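Local structure of sorbitol dehydrogenase (Gluconobacter oxydans, 5ITG) at residues N13-Y19 with V95-A100; D189-H193 with E291-I295. The protein probably oxidises D-sorbitol to L-sorbose with an NADP cofactor, as a Rossmann-fold enzyme of the mannitol dehydrogenase family. One frame throughout, in Å; residues are numbered along the deposited sequence.

Contact 1 of 2, residues N13-Y19 with V95-A100; sequences NVQAPPY and VRVMGA
Q15 straddles R96 in a short parallel pairing, carried by two backbone hydrogen bonds: Q15 N to V95 O (3.0 Å) and V97 N to Q15 O (2.8 Å, 160° at the hydrogen). Q15 O also receives a CA-H...O contact from R96 CA. V14 carries the main apolar contacts, on the face it shares with V95. With CG1 anti to the backbone N (chi1 -176°), V14 spreads its two methyls, CG2 resting on V95 CG1 at 3.5 Å and CG1 on V97 CG2 at 3.7 Å. On the other face Q15 and R96 run side by side, the amide turned 39° from the guanidinium. Q15 OE1 sits above the centre of that plane, 3.0 Å from R96 CZ, over the face rather than in line with the N-H groups, so the pair is not hydrogen-bonded, while P18 CD meets R96 NH2 at the edge (3.6 Å). Beyond the ladder P17 CD presses on V97 O, and the Y19 hydroxyl comes close to the backbone of G99, where a CB would clash with it. E46, from helix 41-46, hydrogen-bonds to both Y19 OH and G99 N. The pairing adds the N-terminal segment, as a short parallel strand, to strand 93-106 of the Rossmann domain's mixed sheet.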
loop_
_atom_site.group_PDB
_atom_site.type_symbol
_atom_site.label_atom_id
_atom_site.label_comp_id
_atom_site.label_asym_id
_atom_site.label_seq_id
_atom_site.Cartn_x
_atom_site.Cartn_y
_atom_site.Cartn_z
ATOM N N ASN A 13 -26.148 -6.046 -14.762
ATOM C CA ASN A 13 -25.149 -6.457 -13.775
ATOM C C ASN A 13 -24.102 -5.385 -13.475
ATOM O O ASN A 13 -23.399 -5.460 -12.467
ATOM C CB ASN A 13 -24.440 -7.722 -14.260
ATOM C CG ASN A 13 -23.569 -7.466 -15.475
ATOM O OD1 ASN A 13 -24.041 -6.956 -16.494
ATOM N ND2 ASN A 13 -22.289 -7.817 -15.374
ATOM N N VAL A 14 -23.996 -4.392 -14.351
ATOM C CA VAL A 14 -23.019 -3.326 -14.178
ATOM C C VAL A 14 -23.636 -2.080 -13.553
ATOM O O VAL A 14 -24.615 -1.543 -14.064
ATOM C CB VAL A 14 -22.388 -2.941 -15.531
ATOM C CG1 VAL A 14 -21.309 -1.893 -15.327
ATOM C CG2 VAL A 14 -21.816 -4.175 -16.205
ATOM N N GLN A 15 -23.064 -1.622 -12.443
ATOM C CA GLN A 15 -23.569 -0.429 -11.777
ATOM C C GLN A 15 -22.943 0.812 -12.401
ATOM O O GLN A 15 -21.796 0.782 -12.839
ATOM C CB GLN A 15 -23.246 -0.465 -10.279
ATOM C CG GLN A 15 -23.592 0.829 -9.549
ATOM C CD GLN A 15 -23.260 0.782 -8.068
ATOM O OE1 GLN A 15 -22.159 0.391 -7.678
ATOM N NE2 GLN A 15 -24.210 1.194 -7.235
ATOM N N ALA A 16 -23.701 1.902 -12.440
ATOM C CA ALA A 16 -23.203 3.149 -13.003
ATOM C C ALA A 16 -22.957 4.140 -11.874
ATOM O O ALA A 16 -23.377 3.919 -10.739
ATOM C CB ALA A 16 -24.216 3.715 -13.989
ATOM N N PRO A 17 -22.261 5.246 -12.167
ATOM C CA PRO A 17 -22.001 6.235 -11.119
ATOM C C PRO A 17 -23.308 6.620 -10.437
ATOM O O PRO A 17 -24.284 6.948 -11.102
ATOM C CB PRO A 17 -21.383 7.390 -11.894
ATOM C CG PRO A 17 -20.622 6.680 -12.972
ATOM C CD PRO A 17 -21.609 5.633 -13.430
ATOM N N PRO A 18 -23.347 6.573 -9.098
ATOM C CA PRO A 18 -24.554 6.922 -8.340
ATOM C C PRO A 18 -24.758 8.426 -8.154
ATOM O O PRO A 18 -24.999 8.894 -7.040
ATOM C CB PRO A 18 -24.330 6.211 -7.014
ATOM C CG PRO A 18 -22.850 6.382 -6.819
ATOM C CD PRO A 18 -22.300 6.049 -8.202
ATOM N N TYR A 19 -24.664 9.176 -9.247
ATOM C CA TYR A 19 -24.831 10.627 -9.209
ATOM C C TYR A 19 -24.853 11.174 -10.632
ATOM O O TYR A 19 -24.467 10.483 -11.571
ATOM C CB TYR A 19 -23.678 11.261 -8.424
ATOM C CG TYR A 19 -22.315 10.838 -8.925
ATOM C CD1 TYR A 19 -21.779 11.379 -10.093
ATOM C CD2 TYR A 19 -21.578 9.867 -8.250
ATOM C CE1 TYR A 19 -20.547 10.964 -10.578
ATOM C CE2 TYR A 19 -20.342 9.442 -8.727
ATOM C CZ TYR A 19 -19.835 9.996 -9.889
ATOM O OH TYR A 19 -18.616 9.586 -10.361
ATOM N N VAL A 95 -19.328 -5.448 -10.666
ATOM C CA VAL A 95 -18.629 -4.483 -11.505
ATOM C C VAL A 95 -19.384 -3.165 -11.609
ATOM O O VAL A 95 -20.618 -3.137 -11.632
ATOM C CB VAL A 95 -18.366 -5.050 -12.927
ATOM C CG1 VAL A 95 -19.676 -5.336 -13.635
ATOM C CG2 VAL A 95 -17.523 -4.068 -13.727
ATOM N N ARG A 96 -18.632 -2.071 -11.656
ATOM C CA ARG A 96 -19.226 -0.745 -11.739
ATOM C C ARG A 96 -18.389 0.180 -12.613
ATOM O O ARG A 96 -17.179 -0.011 -12.761
ATOM C CB ARG A 96 -19.354 -0.145 -10.336
ATOM C CG ARG A 96 -18.019 0.071 -9.625
ATOM C CD ARG A 96 -18.238 0.502 -8.188
ATOM N NE ARG A 96 -19.084 1.689 -8.117
ATOM C CZ ARG A 96 -19.717 2.095 -7.023
ATOM N NH1 ARG A 96 -19.605 1.408 -5.893
ATOM N NH2 ARG A 96 -20.463 3.191 -7.057
ATOM N N VAL A 97 -19.045 1.173 -13.203
ATOM C CA VAL A 97 -18.365 2.147 -14.043
ATOM C C VAL A 97 -18.137 3.366 -13.159
ATOM O O VAL A 97 -19.083 3.971 -12.657
ATOM C CB VAL A 97 -19.224 2.525 -15.273
ATOM C CG1 VAL A 97 -18.511 3.575 -16.113
ATOM C CG2 VAL A 97 -19.495 1.286 -16.104
HETATM N N MSE A 98 -16.869 3.706 -12.968
HETATM C CA MSE A 98 -16.457 4.818 -12.123
HETATM C C MSE A 98 -16.449 6.159 -12.855
HETATM O O MSE A 98 -15.911 6.263 -13.952
HETATM C CB MSE A 98 -15.054 4.533 -11.591
HETATM C CG MSE A 98 -14.921 3.202 -10.870
HETATM SE SE MSE A 98 -15.429 3.363 -9.027
HETATM C CE MSE A 98 -13.879 4.359 -8.436
ATOM N N GLY A 99 -17.016 7.188 -12.231
ATOM C CA GLY A 99 -17.049 8.496 -12.863
ATOM C C GLY A 99 -16.323 9.631 -12.152
ATOM O O GLY A 99 -16.282 10.750 -12.666
ATOM N N ALA A 100 -15.728 9.354 -10.993
ATOM C CA ALA A 100 -15.029 10.382 -10.219
ATOM C C ALA A 100 -13.886 11.115 -10.936
ATOM O O ALA A 100 -13.656 12.299 -10.687
ATOM C CB ALA A 100 -14.512 9.783 -8.907
#

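Contact 2 of 2, residues D189-H193 with E291-I295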
loop_
_atom_site.group_PDB
_atom_site.type_symbol
_atom_site.label_atom_id
_atom_site.label_comp_id
_atom_site.label_asym_id
_atom_site.label_seq_id
_atom_site.Cartn_x
_atom_site.Cartn_y
_atom_site.Cartn_z
ATOM N N ASP A 189 0.203 6.846 -1.045
ATOM C CA ASP A 189 1.185 5.792 -1.277
ATOM C C ASP A 189 1.275 4.976 0.009
ATOM O O ASP A 189 1.110 5.520 1.103
ATOM C CB ASP A 189 2.552 6.389 -1.597
ATOM C CG ASP A 189 2.700 6.749 -3.065
ATOM O OD1 ASP A 189 2.651 5.826 -3.898
ATOM O OD2 ASP A 189 2.867 7.945 -3.386
ATOM N N ASN A 190 1.540 3.678 -0.123
ATOM C CA ASN A 190 1.634 2.785 1.032
ATOM C C ASN A 190 2.999 2.836 1.725
ATOM O O ASN A 190 3.841 1.950 1.551
ATOM C CB ASN A 190 1.321 1.347 0.600
ATOM C CG ASN A 190 1.403 0.358 1.752
ATOM O OD1 ASN A 190 0.763 0.539 2.787
ATOM N ND2 ASN A 190 2.196 -0.694 1.574
ATOM N N LEU A 191 3.201 3.878 2.520
ATOM C CA LEU A 191 4.445 4.067 3.247
ATOM C C LEU A 191 4.100 4.436 4.681
ATOM O O LEU A 191 3.052 5.022 4.938
ATOM C CB LEU A 191 5.255 5.208 2.622
ATOM C CG LEU A 191 5.519 5.120 1.117
ATOM C CD1 LEU A 191 6.157 6.415 0.629
ATOM C CD2 LEU A 191 6.423 3.930 0.833
ATOM N N ARG A 192 4.979 4.109 5.615
ATOM C CA ARG A 192 4.724 4.458 7.004
ATOM C C ARG A 192 4.841 5.979 7.126
ATOM O O ARG A 192 5.815 6.583 6.663
ATOM C CB ARG A 192 5.713 3.721 7.901
ATOM C CG ARG A 192 5.521 2.210 7.809
ATOM C CD ARG A 192 6.648 1.451 8.464
ATOM N NE ARG A 192 6.666 1.630 9.912
ATOM C CZ ARG A 192 7.665 1.234 10.688
ATOM N NH1 ARG A 192 8.723 0.641 10.148
ATOM N NH2 ARG A 192 7.609 1.432 11.999
ATOM N N HIS A 193 3.827 6.587 7.733
ATOM C CA HIS A 193 3.749 8.037 7.883
ATOM C C HIS A 193 4.006 8.695 6.524
ATOM O O HIS A 193 4.912 9.517 6.370
ATOM C CB HIS A 193 4.747 8.519 8.934
ATOM C CG HIS A 193 4.446 8.018 10.312
ATOM N ND1 HIS A 193 5.321 7.230 11.027
ATOM C CD2 HIS A 193 3.347 8.162 11.091
ATOM C CE1 HIS A 193 4.775 6.909 12.187
ATOM N NE2 HIS A 193 3.577 7.462 12.251
ATOM N N GLU A 291 -1.445 1.884 11.807
ATOM C CA GLU A 291 -0.319 1.373 11.016
ATOM C C GLU A 291 0.249 0.116 11.668
ATOM O O GLU A 291 0.610 -0.846 10.976
ATOM C CB GLU A 291 0.816 2.408 10.907
ATOM C CG GLU A 291 0.489 3.655 10.097
ATOM C CD GLU A 291 1.740 4.441 9.700
ATOM O OE1 GLU A 291 2.652 4.581 10.544
ATOM O OE2 GLU A 291 1.806 4.924 8.550
ATOM N N TYR A 292 0.336 0.122 13.000
ATOM C CA TYR A 292 0.873 -1.026 13.702
ATOM C C TYR A 292 -0.065 -2.218 13.736
ATOM O O TYR A 292 0.394 -3.347 13.832
ATOM C CB TYR A 292 1.348 -0.631 15.109
ATOM C CG TYR A 292 2.707 0.040 15.027
ATOM C CD1 TYR A 292 3.778 -0.614 14.414
ATOM C CD2 TYR A 292 2.900 1.350 15.467
ATOM C CE1 TYR A 292 5.008 0.019 14.226
ATOM C CE2 TYR A 292 4.135 1.999 15.282
ATOM C CZ TYR A 292 5.180 1.321 14.653
ATOM O OH TYR A 292 6.383 1.952 14.423
ATOM N N VAL A 293 -1.371 -1.981 13.654
ATOM C CA VAL A 293 -2.311 -3.099 13.605
ATOM C C VAL A 293 -2.038 -3.829 12.281
ATOM O O VAL A 293 -1.924 -5.057 12.236
ATOM C CB VAL A 293 -3.779 -2.630 13.589
ATOM C CG1 VAL A 293 -4.699 -3.822 13.258
ATOM C CG2 VAL A 293 -4.154 -2.041 14.947
ATOM N N LYS A 294 -1.921 -3.061 11.204
ATOM C CA LYS A 294 -1.663 -3.640 9.887
ATOM C C LYS A 294 -0.315 -4.354 9.862
ATOM O O LYS A 294 -0.199 -5.487 9.375
ATOM C CB LYS A 294 -1.694 -2.547 8.827
ATOM C CG LYS A 294 -1.649 -3.072 7.403
ATOM C CD LYS A 294 -1.644 -1.918 6.422
ATOM C CE LYS A 294 -1.266 -2.376 5.037
ATOM N NZ LYS A 294 -0.957 -1.210 4.159
ATOM N N ILE A 295 0.705 -3.693 10.396
ATOM C CA ILE A 295 2.045 -4.272 10.434
ATOM C C ILE A 295 2.131 -5.550 11.277
ATOM O O ILE A 295 2.644 -6.582 10.823
ATOM C CB ILE A 295 3.063 -3.247 10.999
ATOM C CG1 ILE A 295 3.285 -2.122 9.983
ATOM C CG2 ILE A 295 4.390 -3.933 11.333
ATOM C CD1 ILE A 295 4.081 -0.966 10.549
HETATM O O HOH W 1 4.946 3.336 11.743
#
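E291 reaches the 189-193 loop with both carboxylate oxygens. Its OE2 accepts H193 N through the syn lone pair, at 2.7 Å and nearly straight (172°), gripping the N-cap residue of helix 194-209. OE1 lies over the centre of one face of the H193 imidazole, 3.4 Å above the plane, whereas H193 NE2 bonds to T288 OG1; OE1 also accepts a water that itself accepts from R192 NE at 3.0 Å. Cut back to alanine, E291 would probably leave H193 N without its acceptor and break the water link to R192, with the carboxylate gone from over the imidazole, which T288 would still hold. One residue on, Y292 OH meets the guanidinium edge of R192 in a weak bond from NH2 (2.8 Å), the ring and guanidinium planes being 75° apart. K294, extended from chi1 (-171°) outward, brings NZ to 2.8 Å from N190 OD1; its hydrogen bond is to V228 O of strand 226-228. I295 CD1 then packs against R192 NE (3.7 Å), with its side chain roughly perpendicular to that of the arginine. Around this face of helix 288-312, M227 of strand 226-228 touches E291 and K294, Y353 of helix 350-361 lies against K294, and helix 377-394 contributes V383 to R192 and F384 to I295.

How the contacts relate
The two contacts are separate: their centres stand 30 Å apart, their nearest atoms about 16 Å, and along the chain the first closes before the second opens. Contact 1 lies peripherally, its centre 24 Å from that of the chain, and adds a short strand to the Rossmann domain's sheet. Contact 2, only 8 Å from the chain centre, instead joins that domain to the helical C-terminal domain, through the loop that follows strand 184-187 of the same sheet. Dehydrogenases of this family bind substrate between the two domains, so contact 2 is probably close to the active site, and contact 1 far from it; the crystal holds no substrate to confirm this.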